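Local coordinates for protein 2-hydroxyisobutyryl-CoA synthetase (Aquincola tertiaricarbonis, PDB 6HDY) that is an acyl-CoA synthetase of the ANL superfamily, built from an AMP-binding domain and a smaller C-terminal domain, at residues Gly201-Met213 against Tyr224-Leu237. Residues are numbered along the deposited sequence; the frame is centred on the assembly and turned at random.
With SO4 (sulfate ion), chain F.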
# COMPACT_ATOMS: atom_id res chain seq x y z
N GLY A 201 -5.55 13.26 -4.42
CA GLY A 201 -6.87 13.19 -3.80
C GLY A 201 -6.84 12.48 -2.47
O GLY A 201 -7.81 12.57 -1.71
N MET A 202 -5.72 11.82 -2.14
CA MET A 202 -5.60 11.06 -0.89
C MET A 202 -5.62 11.90 0.38
O MET A 202 -6.29 11.52 1.35
CB MET A 202 -4.36 10.17 -0.90
CG MET A 202 -4.57 8.86 -1.59
SD MET A 202 -3.14 7.77 -1.31
CE MET A 202 -3.82 6.25 -1.85
N SER A 203 -4.86 13.02 0.39
CA SER A 203 -4.71 13.89 1.56
C SER A 203 -6.01 14.56 1.97
O SER A 203 -6.31 14.66 3.16
CB SER A 203 -3.62 14.93 1.31
OG SER A 203 -2.47 14.29 0.78
N ALA A 204 -6.80 15.00 0.97
CA ALA A 204 -8.10 15.63 1.24
C ALA A 204 -9.03 14.60 1.87
O ALA A 204 -9.74 14.93 2.81
CB ALA A 204 -8.70 16.19 -0.05
N ARG A 205 -8.98 13.35 1.40
CA ARG A 205 -9.80 12.28 1.95
C ARG A 205 -9.32 11.82 3.33
O ARG A 205 -10.14 11.58 4.22
CB ARG A 205 -9.94 11.14 0.96
CG ARG A 205 -10.94 11.47 -0.15
CD ARG A 205 -11.33 10.29 -1.04
NE ARG A 205 -10.19 9.77 -1.78
CZ ARG A 205 -9.41 8.79 -1.35
NH1 ARG A 205 -8.37 8.39 -2.07
NH2 ARG A 205 -9.65 8.21 -0.18
N LEU A 206 -7.99 11.78 3.54
CA LEU A 206 -7.37 11.39 4.80
C LEU A 206 -7.79 12.26 5.96
O LEU A 206 -8.09 11.73 7.02
CB LEU A 206 -5.83 11.37 4.70
CG LEU A 206 -5.04 10.87 5.96
CD1 LEU A 206 -5.62 9.52 6.51
CD2 LEU A 206 -3.57 10.68 5.61
N VAL A 207 -7.76 13.58 5.79
CA VAL A 207 -8.13 14.52 6.85
C VAL A 207 -9.57 14.25 7.32
O VAL A 207 -9.80 14.23 8.54
CB VAL A 207 -7.85 16.02 6.52
CG1 VAL A 207 -6.35 16.26 6.40
CG2 VAL A 207 -8.58 16.49 5.27
N GLN A 208 -10.50 13.92 6.38
CA GLN A 208 -11.87 13.53 6.72
C GLN A 208 -11.87 12.24 7.54
O GLN A 208 -12.57 12.19 8.55
CB GLN A 208 -12.76 13.37 5.47
CG GLN A 208 -13.03 14.66 4.69
CD GLN A 208 -13.78 15.75 5.46
OE1 GLN A 208 -14.43 15.52 6.51
NE2 GLN A 208 -13.69 16.98 4.95
N TRP A 209 -11.04 11.21 7.14
CA TRP A 209 -10.92 9.95 7.88
C TRP A 209 -10.35 10.14 9.26
O TRP A 209 -10.79 9.46 10.18
CB TRP A 209 -10.12 8.88 7.10
CG TRP A 209 -10.95 8.18 6.08
CD1 TRP A 209 -11.23 8.61 4.81
CD2 TRP A 209 -11.65 6.94 6.24
NE1 TRP A 209 -12.04 7.72 4.17
CE2 TRP A 209 -12.32 6.68 5.02
CE3 TRP A 209 -11.74 6.00 7.27
CZ2 TRP A 209 -13.11 5.54 4.83
CZ3 TRP A 209 -12.50 4.86 7.07
CH2 TRP A 209 -13.19 4.65 5.87
N LEU A 210 -9.37 11.05 9.42
CA LEU A 210 -8.74 11.34 10.73
C LEU A 210 -9.72 12.07 11.66
O LEU A 210 -9.70 11.83 12.88
CB LEU A 210 -7.46 12.17 10.56
CG LEU A 210 -6.35 11.59 9.67
CD1 LEU A 210 -5.34 12.65 9.33
CD2 LEU A 210 -5.67 10.40 10.31
N ASP A 211 -10.56 12.95 11.10
CA ASP A 211 -11.59 13.69 11.84
C ASP A 211 -12.68 12.72 12.30
O ASP A 211 -13.13 12.82 13.43
CB ASP A 211 -12.19 14.80 10.96
CG ASP A 211 -13.07 15.79 11.72
OD1 ASP A 211 -12.52 16.68 12.41
OD2 ASP A 211 -14.31 15.71 11.57
N THR A 212 -13.09 11.77 11.42
CA THR A 212 -14.11 10.77 11.75
C THR A 212 -13.59 9.71 12.73
O THR A 212 -14.20 9.50 13.78
CB THR A 212 -14.66 10.12 10.46
OG1 THR A 212 -15.12 11.14 9.56
CG2 THR A 212 -15.78 9.11 10.74
N MET A 213 -12.47 9.04 12.38
CA MET A 213 -11.87 7.92 13.12
C MET A 213 -11.17 8.31 14.41
O MET A 213 -11.15 7.51 15.33
CB MET A 213 -10.90 7.11 12.23
CG MET A 213 -11.55 6.37 11.08
SD MET A 213 -12.68 5.03 11.56
CE MET A 213 -13.96 5.39 10.47
N TYR A 224 5.20 15.03 5.38
CA TYR A 224 3.79 14.73 5.16
C TYR A 224 2.89 15.28 6.26
O TYR A 224 1.86 15.87 5.93
CB TYR A 224 3.51 13.24 4.94
CG TYR A 224 2.11 13.01 4.43
CD1 TYR A 224 1.50 13.91 3.56
CD2 TYR A 224 1.39 11.89 4.80
CE1 TYR A 224 0.22 13.69 3.06
CE2 TYR A 224 0.09 11.67 4.33
CZ TYR A 224 -0.48 12.57 3.45
OH TYR A 224 -1.75 12.36 2.97
N ALA A 225 3.27 15.11 7.53
CA ALA A 225 2.51 15.66 8.65
C ALA A 225 2.28 17.21 8.48
O ALA A 225 1.16 17.68 8.64
CB ALA A 225 3.25 15.38 9.94
N ILE A 226 3.32 17.96 8.06
CA ILE A 226 3.20 19.39 7.81
C ILE A 226 2.21 19.64 6.66
O ILE A 226 1.31 20.47 6.83
CB ILE A 226 4.58 20.11 7.60
CG1 ILE A 226 5.33 20.25 8.94
CG2 ILE A 226 4.42 21.52 6.96
CD1 ILE A 226 6.78 19.94 8.85
N HIS A 227 2.37 18.92 5.53
CA HIS A 227 1.50 19.09 4.36
C HIS A 227 0.04 18.79 4.67
O HIS A 227 -0.86 19.53 4.24
CB HIS A 227 2.01 18.28 3.16
CG HIS A 227 1.07 18.27 1.98
ND1 HIS A 227 0.53 19.45 1.47
CD2 HIS A 227 0.61 17.23 1.25
CE1 HIS A 227 -0.22 19.08 0.45
NE2 HIS A 227 -0.22 17.76 0.28
N LEU A 228 -0.20 17.73 5.46
CA LEU A 228 -1.52 17.30 5.90
C LEU A 228 -2.26 18.36 6.75
O LEU A 228 -3.48 18.48 6.61
CB LEU A 228 -1.41 15.94 6.61
CG LEU A 228 -2.64 15.05 6.62
CD1 LEU A 228 -3.09 14.71 5.20
CD2 LEU A 228 -2.37 13.79 7.41
N ALA A 229 -1.53 19.15 7.58
CA ALA A 229 -2.14 20.23 8.39
C ALA A 229 -2.66 21.38 7.50
O ALA A 229 -3.71 21.96 7.78
CB ALA A 229 -1.16 20.76 9.42
N GLU A 230 -1.92 21.66 6.39
CA GLU A 230 -2.30 22.69 5.41
C GLU A 230 -3.52 22.18 4.68
O GLU A 230 -4.44 22.95 4.45
CB GLU A 230 -1.19 22.98 4.40
CG GLU A 230 0.10 23.52 4.99
CD GLU A 230 1.27 23.50 4.03
OE1 GLU A 230 2.20 24.31 4.23
OE2 GLU A 230 1.27 22.68 3.08
N VAL A 231 -3.54 20.87 4.34
CA VAL A 231 -4.70 20.27 3.70
C VAL A 231 -5.91 20.29 4.66
O VAL A 231 -7.01 20.67 4.22
CB VAL A 231 -4.41 18.86 3.10
CG1 VAL A 231 -5.67 18.22 2.54
CG2 VAL A 231 -3.35 18.96 2.01
N ALA A 232 -5.71 19.95 5.97
CA ALA A 232 -6.77 19.97 6.99
C ALA A 232 -7.37 21.36 7.06
O ALA A 232 -8.60 21.51 6.98
CB ALA A 232 -6.22 19.56 8.35
N ARG A 233 -6.51 22.39 7.12
CA ARG A 233 -6.97 23.77 7.18
C ARG A 233 -7.64 24.18 5.86
O ARG A 233 -8.77 24.65 5.94
CB ARG A 233 -5.85 24.70 7.64
CG ARG A 233 -5.46 24.44 9.10
CD ARG A 233 -4.43 25.42 9.64
NE ARG A 233 -3.10 25.22 9.07
CZ ARG A 233 -2.14 24.52 9.66
NH1 ARG A 233 -2.34 23.96 10.85
NH2 ARG A 233 -0.95 24.39 9.08
N GLU A 234 -7.07 23.87 4.67
CA GLU A 234 -7.72 24.15 3.37
C GLU A 234 -9.12 23.50 3.30
O GLU A 234 -10.03 24.07 2.69
CB GLU A 234 -6.88 23.62 2.20
CG GLU A 234 -5.71 24.50 1.79
CD GLU A 234 -4.79 23.94 0.72
OE1 GLU A 234 -4.46 22.73 0.77
OE2 GLU A 234 -4.34 24.73 -0.14
N GLU A 235 -9.28 22.32 3.94
CA GLU A 235 -10.50 21.51 4.01
C GLU A 235 -11.44 21.91 5.17
O GLU A 235 -12.40 21.20 5.46
CB GLU A 235 -10.12 20.02 4.11
CG GLU A 235 -10.94 19.10 3.23
CD GLU A 235 -10.82 19.29 1.73
OE1 GLU A 235 -9.88 19.97 1.27
OE2 GLU A 235 -11.67 18.71 1.01
N LYS A 236 -11.14 23.07 5.80
CA LYS A 236 -11.86 23.70 6.93
C LYS A 236 -12.01 22.75 8.16
O LYS A 236 -12.99 22.83 8.91
CB LYS A 236 -13.21 24.31 6.47
CG LYS A 236 -13.05 25.65 5.74
CD LYS A 236 -14.38 26.19 5.21
CE LYS A 236 -14.21 27.33 4.23
NZ LYS A 236 -15.52 27.83 3.73
N LEU A 237 -10.99 21.89 8.38
CA LEU A 237 -10.90 20.98 9.52
C LEU A 237 -9.72 21.41 10.38
O LEU A 237 -8.72 21.91 9.84
CB LEU A 237 -10.72 19.51 9.08
CG LEU A 237 -11.85 18.85 8.27
CD1 LEU A 237 -11.38 17.52 7.70
CD2 LEU A 237 -13.10 18.62 9.12
S SO4 F . -2.89 15.46 -3.44
O1 SO4 F . -1.52 15.23 -3.91
O2 SO4 F . -3.71 15.85 -4.59
O3 SO4 F . -3.39 14.23 -2.83
O4 SO4 F . -2.89 16.53 -2.43
O HOH W 1 -0.71 15.31 -0.94
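Ser-203 and Tyr-224 form the one direct hydrogen bond between these two helices, and a water links the same serine to His-227 and a sulfate. Ser-203 OG lies 3.0 Å from Tyr-224 OH, at the edge of the phenol ring and near its plane. The same OG is 2.7 Å from the water, which also bonds His-227 NE2 at 2.8 Å and reaches the sulfate weakly. The sulfate, probably from the crystallisation liquor, sits at the N-terminus of helix 202-213, where Gly-201 N donates to its O3 at 2.9 Å. The Ser-203 side chain is a knob among Tyr-224, His-227, Leu-228 and Val-231. Leu-228 is the returning knob, set among Ser-203, Leu-206, Val-207 and Leu-210. With its CG anti to the backbone N (chi1 -155°), CD1 packs on Val-207 CG1, while CD2 meets Leu-210 CD1 tip to tip at 3.7 Å. Val-207 divides its methyls: CG1 touches Ala-232 CB at 3.8 Å, and CG2 faces Leu-237 CD1. A Schellman motif, with Lys-236 at C-prime, ends helix 222-234 and brings Leu-237 back against helix 202-213. There Leu-237 CD1 lies 3.6 Å from Gln-208 NE2, and its CD2 packs against the Asp-211 carboxylate. The helix axes cross at -79°, 9.0 Å apart. Leu-206 and Leu-210 also pack on Cys-167 of strand 165-168, and Leu-228 on Phe-218 of strand 217-220. The two helices belong to consecutive beta-alpha-beta crossovers that share strand 217-220 of the parallel beta-sheet in the AMP-binding domain of ANL enzymes.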